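Local coordinates for 6-aminohexanoate-cyclic-dimer hydrolase (Arthrobacter sp., PDB 3A2Q), which hydrolyses the cyclic dimer of 6-aminohexanoate, a nylon-6 by-product, opening one amide bond to give the linear dimer, at residues 110-115 / 223-228; 286-291 / 464-469; 265-270 / 422-427; 138-143 / 158-163. The protein carries 1 engineered substitution. All blocks are in the same frame, centred on the assembly; numbering follows the deposited sequence.

Contact 1 of 4, residues 110-115 / 223-228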
loop_
_atom_site.group_PDB
_atom_site.type_symbol
_atom_site.label_atom_id
_atom_site.label_comp_id
_atom_site.label_asym_id
_atom_site.label_seq_id
_atom_site.Cartn_x
_atom_site.Cartn_y
_atom_site.Cartn_z
ATOM N N ALA A 110 13.554 -10.605 12.278
ATOM C CA ALA A 110 14.176 -9.295 12.416
ATOM C C ALA A 110 13.960 -8.706 13.806
ATOM O O ALA A 110 14.640 -7.757 14.191
ATOM C CB ALA A 110 13.625 -8.344 11.358
ATOM N N GLY A 111 13.008 -9.257 14.550
ATOM C CA GLY A 111 12.747 -8.754 15.888
ATOM C C GLY A 111 11.401 -8.074 16.066
ATOM O O GLY A 111 11.051 -7.671 17.175
ATOM N N PHE A 112 10.647 -7.937 14.980
ATOM C CA PHE A 112 9.328 -7.308 15.027
ATOM C C PHE A 112 8.330 -8.262 15.678
ATOM O O PHE A 112 8.494 -9.479 15.600
ATOM C CB PHE A 112 8.850 -6.974 13.605
ATOM C CG PHE A 112 9.542 -5.786 12.983
ATOM C CD1 PHE A 112 9.226 -4.492 13.385
ATOM C CD2 PHE A 112 10.501 -5.960 11.990
ATOM C CE1 PHE A 112 9.856 -3.387 12.804
ATOM C CE2 PHE A 112 11.137 -4.861 11.403
ATOM C CZ PHE A 112 10.814 -3.575 11.812
ATOM N N VAL A 113 7.301 -7.720 16.326
ATOM C CA VAL A 113 6.284 -8.563 16.951
ATOM C C VAL A 113 4.932 -8.303 16.282
ATOM O O VAL A 113 4.518 -7.156 16.130
ATOM C CB VAL A 113 6.182 -8.309 18.495
ATOM C CG1 VAL A 113 7.569 -8.411 19.128
ATOM C CG2 VAL A 113 5.565 -6.954 18.788
ATOM N N LEU A 114 4.261 -9.372 15.859
ATOM C CA LEU A 114 2.969 -9.248 15.193
ATOM C C LEU A 114 1.887 -8.822 16.177
ATOM O O LEU A 114 1.416 -9.624 16.984
ATOM C CB LEU A 114 2.583 -10.574 14.533
ATOM C CG LEU A 114 1.282 -10.556 13.733
ATOM C CD1 LEU A 114 1.310 -9.391 12.750
ATOM C CD2 LEU A 114 1.106 -11.880 13.000
ATOM N N LEU A 115 1.492 -7.553 16.093
ATOM C CA LEU A 115 0.486 -6.983 16.984
ATOM C C LEU A 115 -0.954 -7.275 16.583
ATOM O O LEU A 115 -1.841 -7.318 17.434
ATOM C CB LEU A 115 0.684 -5.466 17.083
ATOM C CG LEU A 115 -0.152 -4.722 18.124
ATOM C CD1 LEU A 115 0.219 -5.220 19.521
ATOM C CD2 LEU A 115 0.104 -3.222 18.011
ATOM N N ALA A 223 13.574 2.002 4.300
ATOM C CA ALA A 223 14.827 1.402 3.856
ATOM C C ALA A 223 15.165 0.166 4.692
ATOM O O ALA A 223 15.548 -0.869 4.154
ATOM C CB ALA A 223 15.953 2.421 3.945
ATOM N N ALA A 224 15.011 0.272 6.006
ATOM C CA ALA A 224 15.299 -0.849 6.894
ATOM C C ALA A 224 14.350 -2.025 6.654
ATOM O O ALA A 224 14.762 -3.186 6.690
ATOM C CB ALA A 224 15.225 -0.397 8.351
ATOM N N LEU A 225 13.081 -1.722 6.409
ATOM C CA LEU A 225 12.087 -2.761 6.152
ATOM C C LEU A 225 12.414 -3.539 4.879
ATOM O O LEU A 225 12.238 -4.754 4.822
ATOM C CB LEU A 225 10.701 -2.131 6.027
ATOM C CG LEU A 225 10.139 -1.599 7.345
ATOM C CD1 LEU A 225 8.949 -0.695 7.083
ATOM C CD2 LEU A 225 9.760 -2.776 8.233
ATOM N N LEU A 226 12.878 -2.828 3.856
ATOM C CA LEU A 226 13.242 -3.464 2.594
ATOM C C LEU A 226 14.372 -4.459 2.817
ATOM O O LEU A 226 14.380 -5.538 2.229
ATOM C CB LEU A 226 13.687 -2.419 1.574
ATOM C CG LEU A 226 12.572 -1.692 0.828
ATOM C CD1 LEU A 226 13.155 -0.585 -0.029
ATOM C CD2 LEU A 226 11.810 -2.700 -0.019
ATOM N N ASP A 227 15.328 -4.095 3.665
ATOM C CA ASP A 227 16.450 -4.982 3.945
ATOM C C ASP A 227 15.971 -6.237 4.656
ATOM O O ASP A 227 16.612 -7.286 4.588
ATOM C CB ASP A 227 17.494 -4.274 4.811
ATOM C CG ASP A 227 18.176 -3.130 4.088
ATOM O OD1 ASP A 227 18.265 -3.181 2.840
ATOM O OD2 ASP A 227 18.635 -2.188 4.765
ATOM N N VAL A 228 14.837 -6.125 5.335
ATOM C CA VAL A 228 14.278 -7.246 6.072
ATOM C C VAL A 228 13.450 -8.222 5.236
ATOM O O VAL A 228 13.642 -9.437 5.324
ATOM C CB VAL A 228 13.389 -6.750 7.247
ATOM C CG1 VAL A 228 12.767 -7.932 7.976
ATOM C CG2 VAL A 228 14.215 -5.910 8.208
#
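Ala110 and Phe112 meet the helix 219-229 through Val228 and Leu225, in two purely apolar touches. In the tighter one the methyl of Ala110 is set against the forked end of Val228: CB lies 3.5 Å from Val228 CG1 and 4.0 Å from Val228 CG2, so both branches of the valine take part. Val228 has CG1 anti to the backbone N (chi1 178°) and CG2 anti to the carbonyl carbon, which turns the fork onto the alanine. The second touch joins one leucine methyl to the far end of the phenylalanine ring, with Leu225 CD2 3.8 Å from Phe112 CZ and 4.0 Å from Phe112 CE2. These two side chains cross at about a right angle, and the ring of Phe112 is also stacked with that of Phe64.

Gly111 ends the helix 102-110 in a Schellman motif, its phi of 113° turning the chain between Ala110, which faces Val228, and Phe112, which faces Leu225. Farther up the same helix and outside the two segments, the side chain of Arg106 donates from NH1 to Val228 O, a polar tie beside the alanine-valine touch.

Helix 102-110, its Schellman turn and strand 113-118 form a helix-to-strand connection of the amidase alpha/beta fold, here packed on a second helix beside the central mixed sheet.

Contact 2 of 4, residues 286-291 / 464-469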
loop_
_atom_site.group_PDB
_atom_site.type_symbol
_atom_site.label_atom_id
_atom_site.label_comp_id
_atom_site.label_asym_id
_atom_site.label_seq_id
_atom_site.Cartn_x
_atom_site.Cartn_y
_atom_site.Cartn_z
ATOM N N ALA A 286 9.768 22.112 -6.596
ATOM C CA ALA A 286 10.528 23.331 -6.342
ATOM C C ALA A 286 11.633 23.051 -5.332
ATOM O O ALA A 286 12.744 23.564 -5.457
ATOM C CB ALA A 286 9.607 24.424 -5.820
ATOM N N ALA A 287 11.323 22.236 -4.329
ATOM C CA ALA A 287 12.304 21.886 -3.307
ATOM C C ALA A 287 13.442 21.071 -3.922
ATOM O O ALA A 287 14.597 21.198 -3.516
ATOM C CB ALA A 287 11.634 21.099 -2.177
ATOM N N LEU A 288 13.122 20.227 -4.898
ATOM C CA LEU A 288 14.158 19.432 -5.545
ATOM C C LEU A 288 15.032 20.348 -6.397
ATOM O O LEU A 288 16.241 20.155 -6.479
ATOM C CB LEU A 288 13.539 18.322 -6.409
ATOM C CG LEU A 288 12.819 17.187 -5.669
ATOM C CD1 LEU A 288 12.250 16.196 -6.682
ATOM C CD2 LEU A 288 13.783 16.477 -4.727
ATOM N N ALA A 289 14.419 21.350 -7.026
ATOM C CA ALA A 289 15.174 22.295 -7.843
ATOM C C ALA A 289 16.157 23.034 -6.934
ATOM O O ALA A 289 17.324 23.224 -7.282
ATOM C CB ALA A 289 14.231 23.285 -8.517
ATOM N N ALA A 290 15.675 23.444 -5.765
ATOM C CA ALA A 290 16.508 24.149 -4.795
ATOM C C ALA A 290 17.667 23.266 -4.333
ATOM O O ALA A 290 18.725 23.761 -3.944
ATOM C CB ALA A 290 15.666 24.573 -3.600
ATOM N N LEU A 291 17.461 21.954 -4.377
ATOM C CA LEU A 291 18.487 21.002 -3.966
ATOM C C LEU A 291 19.517 20.760 -5.064
ATOM O O LEU A 291 20.489 20.029 -4.865
ATOM C CB LEU A 291 17.838 19.678 -3.553
ATOM C CG LEU A 291 17.017 19.732 -2.262
ATOM C CD1 LEU A 291 16.250 18.435 -2.069
ATOM C CD2 LEU A 291 17.948 19.987 -1.088
ATOM N N LEU A 464 14.864 6.194 -2.494
ATOM C CA LEU A 464 14.960 6.450 -1.060
ATOM C C LEU A 464 15.925 7.585 -0.770
ATOM O O LEU A 464 15.790 8.285 0.233
ATOM C CB LEU A 464 15.400 5.188 -0.316
ATOM C CG LEU A 464 14.413 4.018 -0.362
ATOM C CD1 LEU A 464 15.027 2.789 0.279
ATOM C CD2 LEU A 464 13.128 4.411 0.344
ATOM N N GLN A 465 16.904 7.767 -1.650
ATOM C CA GLN A 465 17.865 8.845 -1.479
ATOM C C GLN A 465 17.178 10.196 -1.667
ATOM O O GLN A 465 17.342 11.105 -0.849
ATOM C CB GLN A 465 19.015 8.673 -2.471
ATOM C CG GLN A 465 20.043 7.664 -2.001
ATOM C CD GLN A 465 20.913 7.150 -3.125
ATOM O OE1 GLN A 465 20.988 7.754 -4.194
ATOM N NE2 GLN A 465 21.582 6.028 -2.886
ATOM N N VAL A 466 16.397 10.330 -2.735
ATOM C CA VAL A 466 15.694 11.584 -2.986
ATOM C C VAL A 466 14.557 11.775 -1.986
ATOM O O VAL A 466 14.235 12.900 -1.601
ATOM C CB VAL A 466 15.139 11.644 -4.421
ATOM C CG1 VAL A 466 14.337 12.927 -4.618
ATOM C CG2 VAL A 466 16.290 11.612 -5.413
ATOM N N ALA A 467 13.952 10.676 -1.554
ATOM C CA ALA A 467 12.870 10.775 -0.588
ATOM C C ALA A 467 13.462 11.346 0.700
ATOM O O ALA A 467 12.838 12.159 1.379
ATOM C CB ALA A 467 12.265 9.400 -0.329
ATOM N N ALA A 468 14.677 10.919 1.029
ATOM C CA ALA A 468 15.342 11.399 2.234
ATOM C C ALA A 468 15.603 12.901 2.133
ATOM O O ALA A 468 15.474 13.623 3.121
ATOM C CB ALA A 468 16.654 10.649 2.450
ATOM N N GLN A 469 15.966 13.370 0.941
ATOM C CA GLN A 469 16.229 14.796 0.743
ATOM C C GLN A 469 14.950 15.612 0.935
ATOM O O GLN A 469 14.973 16.689 1.527
ATOM C CB GLN A 469 16.788 15.055 -0.661
ATOM C CG GLN A 469 18.019 14.232 -1.011
ATOM C CD GLN A 469 18.613 14.616 -2.349
ATOM O OE1 GLN A 469 17.898 14.955 -3.287
ATOM N NE2 GLN A 469 19.936 14.552 -2.448
#
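The flat group of this contact is the carboxamide of Gln469, and Leu291 approaches it from one side of its plane: CD1 stands off that plane, displaced past the oxygen end, at 4.0 Å from Gln469 OE1. At OE1 the amide also accepts a hydrogen bond from His293 NE2, which ties the glutamine to the chain just beyond the helix 275-290 and should limit how freely the amide can turn. The same leucine methyl makes its nearest approach lower on the glutamine, with Leu291 CD1 3.7 Å from Gln469 CB. The hydrocarbon part of Gln469 therefore serves as an apolar surface while its polar end is engaged by the histidine. Its chain is extended beyond CG (chi2 -174°), which carries the amide past the leucine to His293.

Deeper in, Leu288 and Val466 make the second touch, one methyl on one methyl: Leu288 CD2 is 3.6 Å from Val466 CG1, and the two side chains cross at about a right angle. Leu288 and Val466 are buried, whereas Leu291 is exposed, so the interface runs from the interior out to the surface.

Both helices lie against the central sheet, where Leu288 rests on Ile385 and Val466 on Leu383 of strand 383-387. Leu470, one residue beyond Gln469, continues the packing onto Ala287 and Leu288. Elsewhere on the helix 460-473, Leu464 and Ala467 reach the helix 219-229, so that this helix lies between 275-290 and 219-229.

Contact 3 of 4, residues 265-270 / 422-427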
loop_
_atom_site.group_PDB
_atom_site.type_symbol
_atom_site.label_atom_id
_atom_site.label_comp_id
_atom_site.label_asym_id
_atom_site.label_seq_id
_atom_site.Cartn_x
_atom_site.Cartn_y
_atom_site.Cartn_z
ATOM N N HIS A 265 -0.900 18.002 -13.990
ATOM C CA HIS A 265 -2.198 18.035 -14.659
ATOM C C HIS A 265 -2.511 16.580 -14.990
ATOM O O HIS A 265 -1.637 15.719 -14.869
ATOM C CB HIS A 265 -2.169 18.898 -15.937
ATOM C CG HIS A 265 -1.461 18.268 -17.099
ATOM N ND1 HIS A 265 -0.089 18.164 -17.173
ATOM C CD2 HIS A 265 -1.943 17.717 -18.238
ATOM C CE1 HIS A 265 0.245 17.576 -18.308
ATOM N NE2 HIS A 265 -0.863 17.294 -18.972
ATOM N N ASN A 266 -3.754 16.292 -15.357
ATOM C CA ASN A 266 -4.132 14.928 -15.718
ATOM C C ASN A 266 -3.908 14.776 -17.218
ATOM O O ASN A 266 -4.696 15.269 -18.019
ATOM C CB ASN A 266 -5.596 14.665 -15.384
ATOM C CG ASN A 266 -6.083 13.347 -15.944
ATOM O OD1 ASN A 266 -5.285 12.489 -16.318
ATOM N ND2 ASN A 266 -7.397 13.172 -15.993
ATOM N N PRO A 267 -2.832 14.077 -17.615
ATOM C CA PRO A 267 -2.502 13.874 -19.028
ATOM C C PRO A 267 -3.542 13.145 -19.858
ATOM O O PRO A 267 -3.527 13.238 -21.084
ATOM C CB PRO A 267 -1.172 13.126 -18.976
ATOM C CG PRO A 267 -1.233 12.395 -17.687
ATOM C CD PRO A 267 -1.882 13.365 -16.740
ATOM N N VAL A 268 -4.432 12.414 -19.198
ATOM C CA VAL A 268 -5.471 11.680 -19.911
ATOM C C VAL A 268 -6.562 12.662 -20.343
ATOM O O VAL A 268 -7.199 12.484 -21.386
ATOM C CB VAL A 268 -6.057 10.547 -19.024
ATOM C CG1 VAL A 268 -7.118 9.762 -19.792
ATOM C CG2 VAL A 268 -4.934 9.596 -18.609
ATOM N N GLY A 269 -6.751 13.712 -19.547
ATOM C CA GLY A 269 -7.736 14.730 -19.873
ATOM C C GLY A 269 -9.188 14.371 -19.625
ATOM O O GLY A 269 -10.087 15.080 -20.100
ATOM N N ASP A 270 -9.428 13.295 -18.875
ATOM C CA ASP A 270 -10.791 12.870 -18.590
ATOM C C ASP A 270 -11.369 13.384 -17.269
ATOM O O ASP A 270 -12.496 13.059 -16.899
ATOM C CB ASP A 270 -10.906 11.338 -18.701
ATOM C CG ASP A 270 -9.997 10.588 -17.740
ATOM O OD1 ASP A 270 -8.940 11.118 -17.325
ATOM O OD2 ASP A 270 -10.347 9.434 -17.420
ATOM N N LEU A 422 -7.048 6.315 -7.894
ATOM C CA LEU A 422 -5.967 5.476 -8.415
ATOM C C LEU A 422 -5.394 5.782 -9.802
ATOM O O LEU A 422 -4.490 5.081 -10.257
ATOM C CB LEU A 422 -6.415 4.005 -8.368
ATOM C CG LEU A 422 -7.741 3.633 -9.051
ATOM C CD1 LEU A 422 -7.601 3.737 -10.563
ATOM C CD2 LEU A 422 -8.144 2.206 -8.670
ATOM N N ALA A 423 -5.890 6.822 -10.467
ATOM C CA ALA A 423 -5.405 7.144 -11.811
ATOM C C ALA A 423 -3.903 7.420 -11.911
ATOM O O ALA A 423 -3.280 7.081 -12.916
ATOM C CB ALA A 423 -6.193 8.322 -12.386
ATOM N N PHE A 424 -3.322 8.037 -10.884
ATOM C CA PHE A 424 -1.887 8.340 -10.897
ATOM C C PHE A 424 -1.013 7.262 -10.237
ATOM O O PHE A 424 0.215 7.389 -10.203
ATOM C CB PHE A 424 -1.624 9.683 -10.210
ATOM C CG PHE A 424 -1.909 10.889 -11.072
ATOM C CD1 PHE A 424 -2.695 10.788 -12.219
ATOM C CD2 PHE A 424 -1.421 12.140 -10.707
ATOM C CE1 PHE A 424 -2.993 11.914 -12.987
ATOM C CE2 PHE A 424 -1.712 13.272 -11.469
ATOM C CZ PHE A 424 -2.500 13.158 -12.611
ATOM N N THR A 425 -1.627 6.204 -9.711
ATOM C CA THR A 425 -0.840 5.148 -9.081
ATOM C C THR A 425 -0.825 3.856 -9.897
ATOM O O THR A 425 0.200 3.180 -9.988
ATOM C CB THR A 425 -1.350 4.816 -7.654
ATOM O OG1 THR A 425 -2.776 4.682 -7.671
ATOM C CG2 THR A 425 -0.947 5.904 -6.661
ATOM N N VAL A 426 -1.955 3.525 -10.512
ATOM C CA VAL A 426 -2.053 2.283 -11.272
ATOM C C VAL A 426 -1.070 2.097 -12.441
ATOM O O VAL A 426 -0.659 0.971 -12.725
ATOM C CB VAL A 426 -3.516 2.052 -11.758
ATOM C CG1 VAL A 426 -3.856 2.981 -12.895
ATOM C CG2 VAL A 426 -3.704 0.604 -12.162
ATOM N N PRO A 427 -0.661 3.184 -13.121
ATOM C CA PRO A 427 0.278 2.958 -14.226
ATOM C C PRO A 427 1.567 2.262 -13.783
ATOM O O PRO A 427 2.172 1.516 -14.547
ATOM C CB PRO A 427 0.553 4.370 -14.747
ATOM C CG PRO A 427 -0.658 5.139 -14.361
ATOM C CD PRO A 427 -0.965 4.618 -12.981
#
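With its CG anti to the carbonyl carbon (chi1 -79°), Phe424 sends its ring to the turn at Asn266, whose CG, anti to the backbone N (chi1 171°), brings OD1 to 4.1 Å from Phe424 CE1, the amide turned 64° from the ring. The far end of the ring meets the turn and the residue before it: Phe424 CZ lies 3.5 Å from His265 O, oblique to the ring, and 3.9 Å from Asn266 CA, at the ring edge. Pro267 CD comes up obliquely, 4.2 Å from Phe424 CE1.

Asn266 OD1 accepts from Val268 N at 3.0 Å, the donor standing above the carbonyl plane, in an Asx turn laid over the type I turn to Gly269. Asn266 ND2 bonds to Asp270 OD1 at 2.9 Å, in the amide plane, and also to Phe271 O. Asp270 is salt-bridged through OD2 to Arg306. With an alanine at Asn266, Val268 N would probably lose its acceptor and Asp270 OD1 this donor, leaving the turn freer to shift against the phenylalanine.

Polar bonds thus shape the turn, while the ring is held by van der Waals contact alone, even at His265 O, without a hydrogen bond between the segments.

Contact 4 of 4, residues 138-143 / 158-163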
loop_
_atom_site.group_PDB
_atom_site.type_symbol
_atom_site.label_atom_id
_atom_site.label_comp_id
_atom_site.label_asym_id
_atom_site.label_seq_id
_atom_site.Cartn_x
_atom_site.Cartn_y
_atom_site.Cartn_z
ATOM N N ARG A 138 -12.070 4.470 9.598
ATOM C CA ARG A 138 -12.165 5.918 9.501
ATOM C C ARG A 138 -10.824 6.624 9.613
ATOM O O ARG A 138 -9.896 6.127 10.249
ATOM C CB ARG A 138 -13.135 6.429 10.570
ATOM C CG ARG A 138 -14.547 5.870 10.394
ATOM C CD ARG A 138 -15.477 6.262 11.539
ATOM N NE ARG A 138 -16.858 5.849 11.283
ATOM C CZ ARG A 138 -17.711 6.505 10.499
ATOM N NH1 ARG A 138 -17.340 7.621 9.887
ATOM N NH2 ARG A 138 -18.940 6.043 10.321
ATOM N N ASN A 139 -10.742 7.799 8.994
ATOM C CA ASN A 139 -9.515 8.581 8.972
ATOM C C ASN A 139 -9.208 9.310 10.276
ATOM O O ASN A 139 -10.016 10.098 10.767
ATOM C CB ASN A 139 -9.581 9.590 7.826
ATOM C CG ASN A 139 -8.211 10.044 7.374
ATOM O OD1 ASN A 139 -7.397 10.485 8.177
ATOM N ND2 ASN A 139 -7.952 9.940 6.072
ATOM N N PRO A 140 -8.027 9.048 10.857
ATOM C CA PRO A 140 -7.601 9.683 12.109
ATOM C C PRO A 140 -7.567 11.210 12.004
ATOM O O PRO A 140 -7.686 11.914 13.007
ATOM C CB PRO A 140 -6.209 9.096 12.345
ATOM C CG PRO A 140 -6.266 7.764 11.640
ATOM C CD PRO A 140 -7.030 8.070 10.390
ATOM N N TRP A 141 -7.397 11.719 10.786
ATOM C CA TRP A 141 -7.348 13.160 10.571
ATOM C C TRP A 141 -8.750 13.764 10.528
ATOM O O TRP A 141 -8.926 14.947 10.800
ATOM C CB TRP A 141 -6.603 13.490 9.267
ATOM C CG TRP A 141 -5.168 13.042 9.257
ATOM C CD1 TRP A 141 -4.704 11.782 9.015
ATOM C CD2 TRP A 141 -4.017 13.845 9.549
ATOM N NE1 TRP A 141 -3.333 11.746 9.140
ATOM C CE2 TRP A 141 -2.885 12.999 9.468
ATOM C CE3 TRP A 141 -3.831 15.195 9.872
ATOM C CZ2 TRP A 141 -1.582 13.461 9.702
ATOM C CZ3 TRP A 141 -2.528 15.656 10.106
ATOM C CH2 TRP A 141 -1.425 14.787 10.019
ATOM N N ASN A 142 -9.734 12.942 10.175
ATOM C CA ASN A 142 -11.132 13.362 10.092
ATOM C C ASN A 142 -11.981 12.092 10.023
ATOM O O ASN A 142 -12.085 11.465 8.973
ATOM C CB ASN A 142 -11.353 14.202 8.835
ATOM C CG ASN A 142 -12.703 14.869 8.816
ATOM O OD1 ASN A 142 -13.710 14.264 9.175
ATOM N ND2 ASN A 142 -12.737 16.123 8.381
ATOM N N LEU A 143 -12.599 11.731 11.144
ATOM C CA LEU A 143 -13.405 10.510 11.238
ATOM C C LEU A 143 -14.538 10.341 10.228
ATOM O O LEU A 143 -15.055 9.236 10.042
ATOM C CB LEU A 143 -13.948 10.367 12.661
ATOM C CG LEU A 143 -12.850 10.296 13.726
ATOM C CD1 LEU A 143 -13.471 10.217 15.113
ATOM C CD2 LEU A 143 -11.958 9.085 13.460
ATOM N N VAL A 158 -0.873 3.247 11.198
ATOM C CA VAL A 158 0.403 3.937 11.314
ATOM C C VAL A 158 0.213 5.434 11.557
ATOM O O VAL A 158 0.961 6.047 12.313
ATOM C CB VAL A 158 1.269 3.715 10.046
ATOM C CG1 VAL A 158 2.567 4.521 10.146
ATOM C CG2 VAL A 158 1.580 2.231 9.896
ATOM N N ALA A 159 -0.802 6.015 10.927
ATOM C CA ALA A 159 -1.076 7.436 11.093
ATOM C C ALA A 159 -1.497 7.749 12.533
ATOM O O ALA A 159 -1.259 8.845 13.030
ATOM C CB ALA A 159 -2.164 7.867 10.124
ATOM N N ALA A 160 -2.117 6.773 13.191
ATOM C CA ALA A 160 -2.584 6.936 14.568
ATOM C C ALA A 160 -1.620 6.342 15.589
ATOM O O ALA A 160 -1.957 6.199 16.764
ATOM C CB ALA A 160 -3.955 6.305 14.727
ATOM N N ALA A 161 -0.425 5.987 15.131
ATOM C CA ALA A 161 0.608 5.422 15.991
ATOM C C ALA A 161 0.254 4.102 16.677
ATOM O O ALA A 161 0.752 3.817 17.766
ATOM C CB ALA A 161 1.027 6.452 17.034
ATOM N N LEU A 162 -0.593 3.291 16.049
ATOM C CA LEU A 162 -0.945 2.003 16.636
ATOM C C LEU A 162 0.248 1.070 16.420
ATOM O O LEU A 162 0.337 -0.004 17.018
ATOM C CB LEU A 162 -2.202 1.429 15.978
ATOM C CG LEU A 162 -3.411 2.365 15.885
ATOM C CD1 LEU A 162 -4.630 1.568 15.446
ATOM C CD2 LEU A 162 -3.670 3.030 17.228
ATOM N N SER A 163 1.164 1.511 15.561
ATOM C CA SER A 163 2.397 0.797 15.226
ATOM C C SER A 163 3.231 1.745 14.372
ATOM O O SER A 163 2.682 2.575 13.647
ATOM C CB SER A 163 2.105 -0.481 14.443
ATOM O OG SER A 163 1.609 -1.499 15.292
#
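A Schellman motif closes the helix 152-159, and it is the last residue of that helix, Ala159, together with Ala160 that packs against Pro140 and Trp141 in a type I turn of the preceding loop. In the motif Ala161 adopts a positive phi of 61°, its N bonding back to Val158 O at 3.1 Å while Leu162 N reaches Ala157 O. The helix begins shortly after Ser150, a charge-relay residue by similarity, but this contact is at its opposite end and away from the active site.

Pro140 presents the corner of its ring to two methyls at once: CG is 4.1 Å from Ala160 CB and 4.4 Å from Ala159 CB, and the ring also touches Ala156 one turn earlier. Trp141 comes to the same Ala159 methyl from another direction, with the pyrrole part of its indole: NE1 is 4.2 Å from Ala159 CB, the methyl standing obliquely to the ring. CG anti to the carbonyl carbon (chi1 -62°), with chi2 near 80°, carries the indole toward the helix end. NE1 also donates to Cys182 O, which probably helps to fix the rotation of the ring.

The turn carrying these side chains is stiffened by Asn139, whose OD1 accepts from Trp141 N at 2.9 Å in an Asx turn, while ND2 bonds to Ser146 O and Val181 O. Just outside the turn, Arg138 NH1 donates to Leu143 O at 2.8 Å, the oxygen lying in the guanidinium plane.

In the fold
Along the chain, contact 4 is nested inside the loop closed by contact 1, and contacts 2 and 3 follow with their segments alternating. Contacts 1 and 2, whose centres are 26 Å apart, are joined by Leu464, which packs on Ala223 and Leu226 of helix 219-229. Contacts 1 and 4, 21 Å apart between centres, meet where Leu115 of strand 113-118 touches Leu162 and Ser163. Contact 3 touches none of the others and lies across the chain's centre from contact 1, about 33 Å away between centres. Together they tie helices and loops of the one amidase fold at places that all lie away from the annotated active-site residues.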